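Local coordinates for protein PelD (Pseudomonas aeruginosa, PDB 4ETX) that binds cyclic di-GMP, chiefly through its degenerate GGDEF domain, as an effector in pellicle formation, at residues C189-E194 with G241-L246; S8-L13 with G147-L152; S105-C110 with A125-P130; L44-L49 with L66-A71. All blocks are in the same frame, centred on the assembly; numbering follows the deposited sequence.

Contact 1. Residues C189-E194 with G241-L246; sequences CLYAFE and GSQGYL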
loop_
_atom_site.group_PDB
_atom_site.type_symbol
_atom_site.label_atom_id
_atom_site.label_comp_id
_atom_site.label_asym_id
_atom_site.label_seq_id
_atom_site.Cartn_x
_atom_site.Cartn_y
_atom_site.Cartn_z
ATOM N N CYS A 189 -7.170 -2.489 -9.123
ATOM C CA CYS A 189 -7.930 -3.403 -9.969
ATOM C C CYS A 189 -7.675 -4.873 -9.653
ATOM O O CYS A 189 -6.523 -5.287 -9.469
ATOM C CB CYS A 189 -7.614 -3.151 -11.438
ATOM S SG CYS A 189 -8.835 -3.929 -12.547
ATOM N N LEU A 190 -8.760 -5.649 -9.586
ATOM C CA LEU A 190 -8.679 -7.095 -9.430
ATOM C C LEU A 190 -9.096 -7.748 -10.735
ATOM O O LEU A 190 -10.193 -7.461 -11.253
ATOM C CB LEU A 190 -9.648 -7.578 -8.345
ATOM C CG LEU A 190 -9.179 -7.875 -6.922
ATOM C CD1 LEU A 190 -10.386 -8.090 -6.031
ATOM C CD2 LEU A 190 -8.243 -9.103 -6.860
ATOM N N TYR A 191 -8.244 -8.618 -11.253
ATOM C CA TYR A 191 -8.585 -9.474 -12.382
ATOM C C TYR A 191 -8.676 -10.901 -11.872
ATOM O O TYR A 191 -7.756 -11.372 -11.177
ATOM C CB TYR A 191 -7.475 -9.425 -13.462
ATOM C CG TYR A 191 -7.515 -8.257 -14.431
ATOM C CD1 TYR A 191 -8.454 -8.216 -15.476
ATOM C CD2 TYR A 191 -6.599 -7.188 -14.322
ATOM C CE1 TYR A 191 -8.482 -7.144 -16.390
ATOM C CE2 TYR A 191 -6.632 -6.120 -15.208
ATOM C CZ TYR A 191 -7.583 -6.095 -16.236
ATOM O OH TYR A 191 -7.628 -5.036 -17.117
ATOM N N ALA A 192 -9.738 -11.601 -12.263
ATOM C CA ALA A 192 -9.826 -13.047 -12.086
ATOM C C ALA A 192 -9.788 -13.787 -13.431
ATOM O O ALA A 192 -10.658 -13.559 -14.296
ATOM C CB ALA A 192 -11.109 -13.399 -11.350
ATOM N N PHE A 193 -8.836 -14.707 -13.583
ATOM C CA PHE A 193 -8.742 -15.518 -14.798
ATOM C C PHE A 193 -9.195 -16.949 -14.504
ATOM O O PHE A 193 -8.507 -17.676 -13.805
ATOM C CB PHE A 193 -7.312 -15.510 -15.340
ATOM C CG PHE A 193 -6.776 -14.132 -15.640
ATOM C CD1 PHE A 193 -7.057 -13.514 -16.862
ATOM C CD2 PHE A 193 -5.992 -13.442 -14.698
ATOM C CE1 PHE A 193 -6.564 -12.232 -17.156
ATOM C CE2 PHE A 193 -5.497 -12.146 -14.992
ATOM C CZ PHE A 193 -5.785 -11.552 -16.204
ATOM N N GLU A 194 -10.349 -17.336 -15.027
ATOM C CA GLU A 194 -10.877 -18.682 -14.841
ATOM C C GLU A 194 -10.496 -19.519 -16.065
ATOM O O GLU A 194 -10.765 -19.119 -17.207
ATOM C CB GLU A 194 -12.409 -18.661 -14.653
ATOM C CG GLU A 194 -13.027 -20.052 -14.297
ATOM C CD GLU A 194 -14.563 -20.068 -14.351
ATOM O OE1 GLU A 194 -15.156 -19.067 -14.801
ATOM O OE2 GLU A 194 -15.185 -21.088 -13.965
ATOM N N GLY A 241 -3.619 2.144 -16.361
ATOM C CA GLY A 241 -2.658 1.109 -15.965
ATOM C C GLY A 241 -3.194 -0.322 -15.987
ATOM O O GLY A 241 -2.515 -1.270 -16.439
ATOM N N SER A 242 -4.421 -0.501 -15.515
ATOM C CA SER A 242 -4.949 -1.860 -15.452
ATOM C C SER A 242 -5.394 -2.328 -16.840
ATOM O O SER A 242 -5.332 -3.532 -17.130
ATOM C CB SER A 242 -6.087 -1.953 -14.441
ATOM O OG SER A 242 -7.030 -0.941 -14.709
ATOM N N GLN A 243 -5.823 -1.394 -17.702
ATOM C CA GLN A 243 -6.115 -1.761 -19.102
ATOM C C GLN A 243 -4.817 -2.113 -19.867
ATOM O O GLN A 243 -4.773 -3.118 -20.598
ATOM C CB GLN A 243 -6.930 -0.691 -19.847
ATOM C CG GLN A 243 -8.387 -0.455 -19.295
ATOM C CD GLN A 243 -9.162 -1.749 -19.046
ATOM O OE1 GLN A 243 -9.438 -2.114 -17.900
ATOM N NE2 GLN A 243 -9.526 -2.436 -20.121
ATOM N N GLY A 244 -3.768 -1.314 -19.644
ATOM C CA GLY A 244 -2.408 -1.582 -20.162
ATOM C C GLY A 244 -1.816 -2.909 -19.696
ATOM O O GLY A 244 -1.137 -3.626 -20.471
ATOM N N TYR A 245 -2.114 -3.269 -18.448
ATOM C CA TYR A 245 -1.711 -4.555 -17.897
ATOM C C TYR A 245 -2.208 -5.725 -18.802
ATOM O O TYR A 245 -1.438 -6.611 -19.155
ATOM C CB TYR A 245 -2.215 -4.716 -16.450
ATOM C CG TYR A 245 -2.120 -6.134 -15.933
ATOM C CD1 TYR A 245 -0.915 -6.630 -15.440
ATOM C CD2 TYR A 245 -3.223 -6.983 -15.952
ATOM C CE1 TYR A 245 -0.812 -7.929 -14.980
ATOM C CE2 TYR A 245 -3.141 -8.290 -15.480
ATOM C CZ TYR A 245 -1.925 -8.753 -14.997
ATOM O OH TYR A 245 -1.798 -10.044 -14.547
ATOM N N LEU A 246 -3.486 -5.723 -19.149
ATOM C CA LEU A 246 -4.062 -6.789 -19.982
ATOM C C LEU A 246 -3.542 -6.769 -21.428
ATOM O O LEU A 246 -3.376 -7.829 -22.066
ATOM C CB LEU A 246 -5.589 -6.731 -19.929
ATOM C CG LEU A 246 -6.327 -7.915 -20.578
ATOM C CD1 LEU A 246 -5.887 -9.257 -19.998
ATOM C CD2 LEU A 246 -7.812 -7.731 -20.371
#
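Y191 and Y245 form the dense centre of this strand-on-helix contact. The two side chains come from opposite elements and overlap obliquely, with the ring planes at 31° and the centroids 5.5 Å apart, and CE2 of Y191 comes within 3.6 Å of CD2 of Y245. CG of Y191 lies beside its own backbone N (chi1 -82°), which sends the ring from the strand across to the helix, where its hydroxyl donates a 2.7 Å hydrogen bond from OH to the backbone O of S242. The donor stands above the carbonyl plane, 58° out of it. Two residues earlier on the strand, CB of C189 rests 3.6 Å from CB of S242.

Toward F193 the fit slackens. Its CE1 is 4.2 Å from CD1 of L246, and CZ meets Y245 edge against edge at 4.3 Å from CE2. The solvent side is marked by Q243, which starts out away from the strand and bends back at chi2, while its OE1 accepts a hydrogen bond from Q272 on strand 268-275.

Strand 188-195 belongs to the antiparallel sheet of the GGDEF domain, and helix 239-256 packs on one face of it. Y245 also touches R213 and D216, which bind cyclic di-GMP in another structure of this protein; none is bound here. A buried phenol hydroxyl is thus paired with a helix carbonyl, and its aromatic core reaches the ligand-binding loop.

Contact 2. Residues S8-L13 with G147-L152; sequences SSLLGL and GHIADL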
loop_
_atom_site.group_PDB
_atom_site.type_symbol
_atom_site.label_atom_id
_atom_site.label_comp_id
_atom_site.label_asym_id
_atom_site.label_seq_id
_atom_site.Cartn_x
_atom_site.Cartn_y
_atom_site.Cartn_z
ATOM N N SER A 8 6.613 3.025 -7.786
ATOM C CA SER A 8 8.083 3.008 -7.944
ATOM C C SER A 8 8.842 3.278 -6.634
ATOM O O SER A 8 9.802 2.579 -6.307
ATOM C CB SER A 8 8.533 3.989 -9.041
ATOM O OG SER A 8 7.958 3.588 -10.282
ATOM N N SER A 9 8.412 4.291 -5.892
ATOM C CA SER A 9 8.987 4.572 -4.573
ATOM C C SER A 9 8.860 3.354 -3.633
ATOM O O SER A 9 9.818 2.950 -2.960
ATOM C CB SER A 9 8.289 5.778 -3.938
ATOM O OG SER A 9 8.568 6.959 -4.662
ATOM N N LEU A 10 7.662 2.791 -3.589
ATOM C CA LEU A 10 7.381 1.646 -2.726
ATOM C C LEU A 10 8.144 0.394 -3.151
ATOM O O LEU A 10 8.617 -0.365 -2.303
ATOM C CB LEU A 10 5.875 1.374 -2.656
ATOM C CG LEU A 10 5.064 2.419 -1.865
ATOM C CD1 LEU A 10 3.580 2.138 -2.018
ATOM C CD2 LEU A 10 5.476 2.413 -0.362
ATOM N N LEU A 11 8.291 0.199 -4.461
ATOM C CA LEU A 11 9.077 -0.920 -4.960
ATOM C C LEU A 11 10.556 -0.792 -4.591
ATOM O O LEU A 11 11.172 -1.789 -4.207
ATOM C CB LEU A 11 8.883 -1.094 -6.465
ATOM C CG LEU A 11 7.516 -1.706 -6.814
ATOM C CD1 LEU A 11 7.188 -1.501 -8.303
ATOM C CD2 LEU A 11 7.449 -3.175 -6.412
ATOM N N GLY A 12 11.101 0.428 -4.715
ATOM C CA GLY A 12 12.447 0.769 -4.237
ATOM C C GLY A 12 12.682 0.446 -2.763
ATOM O O GLY A 12 13.697 -0.191 -2.403
ATOM N N LEU A 13 11.759 0.901 -1.910
ATOM C CA LEU A 13 11.773 0.557 -0.487
ATOM C C LEU A 13 11.707 -0.952 -0.212
ATOM O O LEU A 13 12.479 -1.458 0.625
ATOM C CB LEU A 13 10.649 1.278 0.280
ATOM C CG LEU A 13 10.693 1.167 1.810
ATOM C CD1 LEU A 13 12.013 1.782 2.356
ATOM C CD2 LEU A 13 9.475 1.846 2.419
ATOM N N GLY A 147 0.989 4.561 5.465
ATOM C CA GLY A 147 0.338 3.238 5.603
ATOM C C GLY A 147 1.024 2.118 4.833
ATOM O O GLY A 147 1.250 1.031 5.369
ATOM N N HIS A 148 1.330 2.363 3.558
ATOM C CA HIS A 148 2.050 1.367 2.756
ATOM C C HIS A 148 3.455 1.079 3.287
ATOM O O HIS A 148 3.925 -0.044 3.197
ATOM C CB HIS A 148 2.160 1.818 1.316
ATOM C CG HIS A 148 0.918 1.612 0.510
ATOM N ND1 HIS A 148 0.745 0.518 -0.317
ATOM C CD2 HIS A 148 -0.190 2.377 0.365
ATOM C CE1 HIS A 148 -0.412 0.627 -0.941
ATOM N NE2 HIS A 148 -1.007 1.736 -0.536
ATOM N N ILE A 149 4.128 2.099 3.815
ATOM C CA ILE A 149 5.446 1.892 4.427
ATOM C C ILE A 149 5.337 0.999 5.652
ATOM O O ILE A 149 6.103 0.039 5.803
ATOM C CB ILE A 149 6.143 3.233 4.802
ATOM C CG1 ILE A 149 6.496 4.017 3.526
ATOM C CG2 ILE A 149 7.407 2.939 5.667
ATOM C CD1 ILE A 149 6.975 5.525 3.720
ATOM N N ALA A 150 4.399 1.325 6.532
ATOM C CA ALA A 150 4.134 0.516 7.710
ATOM C C ALA A 150 3.856 -0.956 7.369
ATOM O O ALA A 150 4.397 -1.866 8.036
ATOM C CB ALA A 150 3.001 1.123 8.531
ATOM N N ASP A 151 3.056 -1.192 6.317
ATOM C CA ASP A 151 2.765 -2.544 5.845
ATOM C C ASP A 151 4.046 -3.279 5.421
ATOM O O ASP A 151 4.198 -4.471 5.698
ATOM C CB ASP A 151 1.825 -2.527 4.633
ATOM C CG ASP A 151 0.410 -2.095 4.969
ATOM O OD1 ASP A 151 0.054 -1.943 6.176
ATOM O OD2 ASP A 151 -0.360 -1.916 3.996
ATOM N N LEU A 152 4.937 -2.566 4.723
ATOM C CA LEU A 152 6.195 -3.145 4.223
ATOM C C LEU A 152 7.167 -3.463 5.344
ATOM O O LEU A 152 7.924 -4.436 5.266
ATOM C CB LEU A 152 6.869 -2.204 3.216
ATOM C CG LEU A 152 6.347 -2.129 1.774
ATOM C CD1 LEU A 152 7.061 -1.014 1.022
ATOM C CD2 LEU A 152 6.501 -3.442 1.018
#
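The imidazole of H148 meets L10 obliquely: CD1 of L10 is 3.7 Å from ND1 of H148, on a line that belongs neither to a face nor to the edge. The same methyl carbon presses on the root of the side chain, 3.6 Å from CB of H148, and the two side chains cross at about a right angle. On the part of the ring remote from L10, NE2 of H148 is hydrogen-bonded to D180 of helix 165-184, which fixes that end.

The rest of the contact is aliphatic. Both methyls of L10 touch CB of H148, and CD2 of L10 also lies 4.0 Å from CD1 of L152. One turn on, CG of L13 stands anti to the backbone N (chi1 -171°), which carries CD2 into the angle between two partners, 3.8 Å from CG1 of I149 and 4.0 Å from CD1 of L152. That L152 methyl also sits against the main chain, 3.7 Å from the O of L10.

The two helices run nearly parallel, their segment axes 10.8 Å apart at an angle of 22°. Helix 2-18 thereby lies along helix 136-153, the last helix of the GAF domain. Helix 31-41 flanks the pair through T33 and V34, which touch L13 and I149. Helix 165-184 approaches through R176 and Y173, and L236, from a loop of the GGDEF domain, touches both L10 and H148.

Contact 3. Residues S105-C110 with A125-P130; sequences SALQVC and AVEQMP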
loop_
_atom_site.group_PDB
_atom_site.type_symbol
_atom_site.label_atom_id
_atom_site.label_comp_id
_atom_site.label_asym_id
_atom_site.label_seq_id
_atom_site.Cartn_x
_atom_site.Cartn_y
_atom_site.Cartn_z
ATOM N N SER A 105 5.911 27.611 20.079
ATOM C CA SER A 105 6.829 26.510 19.744
ATOM C C SER A 105 6.144 25.203 19.287
ATOM O O SER A 105 6.388 24.131 19.842
ATOM C CB SER A 105 7.790 26.246 20.910
ATOM O OG SER A 105 8.903 25.481 20.479
ATOM N N ALA A 106 5.297 25.303 18.269
ATOM C CA ALA A 106 4.463 24.178 17.858
ATOM C C ALA A 106 4.972 23.460 16.604
ATOM O O ALA A 106 5.785 23.999 15.843
ATOM C CB ALA A 106 3.023 24.645 17.655
ATOM N N LEU A 107 4.486 22.236 16.400
ATOM C CA LEU A 107 4.710 21.523 15.147
ATOM C C LEU A 107 3.714 22.034 14.119
ATOM O O LEU A 107 2.961 22.961 14.409
ATOM C CB LEU A 107 4.526 20.021 15.337
ATOM C CG LEU A 107 5.642 19.297 16.088
ATOM C CD1 LEU A 107 5.137 17.960 16.577
ATOM C CD2 LEU A 107 6.879 19.154 15.206
ATOM N N GLN A 108 3.727 21.441 12.927
ATOM C CA GLN A 108 2.733 21.746 11.897
ATOM C C GLN A 108 1.791 20.559 11.601
ATOM O O GLN A 108 0.587 20.757 11.470
ATOM C CB GLN A 108 3.410 22.242 10.613
ATOM C CG GLN A 108 3.948 23.675 10.674
ATOM C CD GLN A 108 4.676 24.072 9.395
ATOM O OE1 GLN A 108 4.703 23.316 8.423
ATOM N NE2 GLN A 108 5.271 25.266 9.392
ATOM N N VAL A 109 2.335 19.339 11.493
ATOM C CA VAL A 109 1.516 18.109 11.311
ATOM C C VAL A 109 2.224 16.848 11.865
ATOM O O VAL A 109 3.459 16.781 11.898
ATOM C CB VAL A 109 1.040 17.921 9.810
ATOM C CG1 VAL A 109 2.185 18.069 8.846
ATOM C CG2 VAL A 109 0.321 16.588 9.570
ATOM N N CYS A 110 1.428 15.879 12.316
ATOM C CA CYS A 110 1.922 14.586 12.818
ATOM C C CYS A 110 1.244 13.464 12.051
ATOM O O CYS A 110 0.024 13.453 11.907
ATOM C CB CYS A 110 1.679 14.428 14.334
ATOM S SG CYS A 110 2.919 15.267 15.346
ATOM N N ALA A 125 6.680 13.439 12.636
ATOM C CA ALA A 125 6.375 14.754 13.227
ATOM C C ALA A 125 6.983 15.851 12.361
ATOM O O ALA A 125 8.217 15.966 12.235
ATOM C CB ALA A 125 6.906 14.838 14.658
ATOM N N VAL A 126 6.130 16.671 11.757
ATOM C CA VAL A 126 6.627 17.696 10.835
ATOM C C VAL A 126 6.688 19.057 11.537
ATOM O O VAL A 126 5.682 19.554 12.022
ATOM C CB VAL A 126 5.806 17.730 9.491
ATOM C CG1 VAL A 126 6.284 18.844 8.563
ATOM C CG2 VAL A 126 5.900 16.394 8.769
ATOM N N GLU A 127 7.894 19.630 11.600
ATOM C CA GLU A 127 8.098 20.986 12.109
ATOM C C GLU A 127 7.764 22.013 11.021
ATOM O O GLU A 127 7.017 22.957 11.268
ATOM C CB GLU A 127 9.534 21.170 12.617
ATOM C CG GLU A 127 9.925 22.608 13.009
ATOM C CD GLU A 127 9.429 23.037 14.383
ATOM O OE1 GLU A 127 8.612 22.323 15.002
ATOM O OE2 GLU A 127 9.872 24.113 14.854
ATOM N N GLN A 128 8.314 21.819 9.825
ATOM C CA GLN A 128 8.135 22.783 8.736
ATOM C C GLN A 128 7.833 22.141 7.381
ATOM O O GLN A 128 8.447 21.152 6.985
ATOM C CB GLN A 128 9.349 23.726 8.623
ATOM C CG GLN A 128 9.378 24.603 7.342
ATOM C CD GLN A 128 10.566 25.564 7.271
ATOM O OE1 GLN A 128 10.819 26.334 8.187
ATOM N NE2 GLN A 128 11.277 25.535 6.157
ATOM N N MET A 129 6.881 22.734 6.670
ATOM C CA MET A 129 6.673 22.449 5.260
ATOM C C MET A 129 6.149 23.735 4.623
ATOM O O MET A 129 5.646 24.610 5.339
ATOM C CB MET A 129 5.700 21.275 5.071
ATOM C CG MET A 129 4.323 21.520 5.614
ATOM S SD MET A 129 3.379 20.009 5.789
ATOM C CE MET A 129 1.989 20.627 6.675
ATOM N N PRO A 130 6.285 23.880 3.293
ATOM C CA PRO A 130 5.815 25.155 2.722
ATOM C C PRO A 130 4.303 25.337 2.885
ATOM O O PRO A 130 3.557 24.368 2.865
ATOM C CB PRO A 130 6.191 25.048 1.247
ATOM C CG PRO A 130 7.220 23.979 1.164
ATOM C CD PRO A 130 6.949 23.032 2.287
HETATM O O HOH W 1 6.045 25.208 13.425
HETATM O O HOH W 2 6.580 26.535 7.131
#
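The backbone O of V126 is gripped by two successive amides of the facing chain. Q108 N gives the firm bond, 2.9 Å to V126 O with 169° at the hydrogen and nearly in line with the carbonyl, whereas V109 N adds only a weak one at 3.4 Å. In return V126 N donates to V109 O at 2.7 Å, the shortest polar bond.

Q108 also uses its side chain. Extended beyond CG, it reaches past the carbonyl of E127 to the chain two residues further on, where its OE1 accepts M129 N at 2.9 Å; the bond is bent, 136° at the hydrogen, and the donor is tilted from the amide plane. NE2 of Q108 donates a hydrogen bond to a water that in turn donates to M129 O, holding both ends of the amide. A second water donates to A106 O and, over a longer distance, to E127 O.

With Q108 and V109 both opposite V126, the pairing is a classic beta bulge, placed at the open end of the hairpin of strands 109-114 and 120-126 in the GAF-domain sheet. Past it C110 and A125 form a non-hydrogen-bonded pair.

Apolar groups line both faces. CG1 of V109 takes the position between backbone N and carbonyl carbon (chi1 49°), which brings it 3.7 Å from CB of V126 and tightly against CE of M129. On the other face CD1 of L107 and SG of C110 each come within 4.1 Å of CB of A125, and helix 77-85 covers that leucine and cysteine.

Contact 4. Residues L44-L49 with L66-A71; sequences LRIAGL and LGEMPA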
loop_
_atom_site.group_PDB
_atom_site.type_symbol
_atom_site.label_atom_id
_atom_site.label_comp_id
_atom_site.label_asym_id
_atom_site.label_seq_id
_atom_site.Cartn_x
_atom_site.Cartn_y
_atom_site.Cartn_z
ATOM N N LEU A 44 8.547 18.340 2.554
ATOM C CA LEU A 44 8.850 18.722 3.930
ATOM C C LEU A 44 10.237 19.368 3.999
ATOM O O LEU A 44 11.150 18.971 3.274
ATOM C CB LEU A 44 8.763 17.502 4.877
ATOM C CG LEU A 44 7.536 16.544 4.858
ATOM C CD1 LEU A 44 7.755 15.339 5.771
ATOM C CD2 LEU A 44 6.233 17.226 5.250
ATOM N N ARG A 45 10.390 20.351 4.872
ATOM C CA ARG A 45 11.691 21.028 5.071
ATOM C C ARG A 45 12.371 20.614 6.380
ATOM O O ARG A 45 13.576 20.363 6.396
ATOM C CB ARG A 45 11.538 22.556 5.014
ATOM C CG ARG A 45 11.974 23.207 3.711
ATOM C CD ARG A 45 13.489 23.537 3.688
ATOM N NE ARG A 45 13.850 24.690 4.526
ATOM C CZ ARG A 45 14.285 25.867 4.072
ATOM N NH1 ARG A 45 14.436 26.087 2.770
ATOM N NH2 ARG A 45 14.582 26.837 4.933
ATOM N N ILE A 46 11.603 20.564 7.464
ATOM C CA ILE A 46 12.132 20.222 8.781
ATOM C C ILE A 46 11.215 19.186 9.423
ATOM O O ILE A 46 10.060 19.472 9.682
ATOM C CB ILE A 46 12.272 21.468 9.737
ATOM C CG1 ILE A 46 13.101 22.579 9.075
ATOM C CG2 ILE A 46 12.865 21.049 11.086
ATOM C CD1 ILE A 46 13.414 23.805 9.989
ATOM N N ALA A 47 11.729 17.978 9.655
ATOM C CA ALA A 47 10.899 16.888 10.184
ATOM C C ALA A 47 11.684 15.837 10.956
ATOM O O ALA A 47 12.917 15.801 10.876
ATOM C CB ALA A 47 10.108 16.220 9.041
ATOM N N GLY A 48 10.949 14.990 11.689
ATOM C CA GLY A 48 11.514 13.828 12.393
ATOM C C GLY A 48 10.702 12.529 12.324
ATOM O O GLY A 48 9.471 12.551 12.276
ATOM N N LEU A 49 11.403 11.396 12.314
ATOM C CA LEU A 49 10.759 10.072 12.415
ATOM C C LEU A 49 11.046 9.401 13.760
ATOM O O LEU A 49 12.199 9.303 14.178
ATOM C CB LEU A 49 11.176 9.168 11.240
ATOM C CG LEU A 49 10.447 7.830 11.022
ATOM C CD1 LEU A 49 9.039 8.019 10.435
ATOM C CD2 LEU A 49 11.265 6.911 10.126
ATOM N N LEU A 66 15.304 15.593 9.394
ATOM C CA LEU A 66 15.477 16.354 8.166
ATOM C C LEU A 66 15.541 17.824 8.549
ATOM O O LEU A 66 14.715 18.302 9.337
ATOM C CB LEU A 66 14.295 16.138 7.202
ATOM C CG LEU A 66 14.286 17.022 5.948
ATOM C CD1 LEU A 66 15.248 16.474 4.891
ATOM C CD2 LEU A 66 12.879 17.179 5.382
ATOM N N GLY A 67 16.527 18.522 7.985
ATOM C CA GLY A 67 16.713 19.933 8.254
ATOM C C GLY A 67 17.122 20.153 9.689
ATOM O O GLY A 67 17.774 19.303 10.296
ATOM N N GLU A 68 16.736 21.299 10.234
ATOM C CA GLU A 68 17.113 21.661 11.587
ATOM C C GLU A 68 16.034 21.248 12.580
ATOM O O GLU A 68 15.461 22.095 13.262
ATOM C CB GLU A 68 17.402 23.168 11.681
ATOM C CG GLU A 68 18.583 23.624 10.829
ATOM C CD GLU A 68 18.161 24.232 9.511
ATOM O OE1 GLU A 68 17.464 23.545 8.720
ATOM O OE2 GLU A 68 18.543 25.405 9.272
ATOM N N MET A 69 15.759 19.943 12.649
ATOM C CA MET A 69 14.768 19.421 13.587
ATOM C C MET A 69 15.150 19.667 15.035
ATOM O O MET A 69 16.251 19.280 15.471
ATOM C CB MET A 69 14.521 17.917 13.389
ATOM C CG MET A 69 13.251 17.410 14.089
ATOM S SD MET A 69 11.764 18.195 13.424
ATOM C CE MET A 69 10.518 17.735 14.614
ATOM N N PRO A 70 14.230 20.287 15.794
ATOM C CA PRO A 70 14.424 20.484 17.217
ATOM C C PRO A 70 14.317 19.138 17.921
ATOM O O PRO A 70 13.864 18.165 17.309
ATOM C CB PRO A 70 13.221 21.355 17.597
ATOM C CG PRO A 70 12.141 20.880 16.672
ATOM C CD PRO A 70 12.879 20.718 15.368
ATOM N N ALA A 71 14.735 19.083 19.188
ATOM C CA ALA A 71 14.349 17.983 20.075
ATOM C C ALA A 71 12.817 18.024 20.182
ATOM O O ALA A 71 12.209 19.054 19.872
ATOM C CB ALA A 71 14.989 18.161 21.447
#
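G67 turns the chain with a positive phi (67°) directly beside R45, its CA 3.7 Å from R45 O. Having no side chain, glycine can lie this close to the carbonyl, and the positive phi also suits it. Just after it E68 is the centre of an inverse gamma turn, which folds the chain back over I46.

CG2 of I46 lies under this turn, 3.5 Å from M69 N and 3.9 Å from SD of M69. M69 itself is bent at chi2 (63°), which lays SD of M69 over the strand backbone, 3.4 Å from C of A47, and the terminal CE carries on to G48 N.

The backbones meet in a single antiparallel hydrogen-bonded pair, A47 with L66, where strand 64-66 ends at the margin of the five-stranded GAF-domain sheet. A47 N donates to L66 O at 3.0 Å, and L66 N to A47 O at 2.8 Å. L66 O also receives a CA-H...O contact from I46. On the far side of strand 46-51, R45 and I46 both face Q128 in a classic beta bulge.

L66 sends its side chain back along segment 44-49, CD2 resting 3.3 Å from L44 O and close to R45 O as well, and A39 of helix 31-41 also touches it. Toward solvent, the charged groups of R45 and E68 approach one another without making contact.

Along the chain, contacts 4 and 3 come one after the other, both nested inside the loop closed by contact 2, and contact 1 follows. Contacts 3 and 4 share the GAF-domain sheet: their centres lie about 8 Å apart and they touch where strands 46-51 and 120-126 adjoin, with E127 N and Q128 N both probably hydrogen-bonded to I46 O. Contact 2 is about 23 and 21 Å from them, centre to centre, and joins the N-terminal helix 2-18 to the GAF domain. Contact 1, in the GGDEF domain, is about 22 Å from contact 2 and about 40 Å from the other two, again between centres. Contact 2 thus occupies the middle of an elongated two-domain molecule.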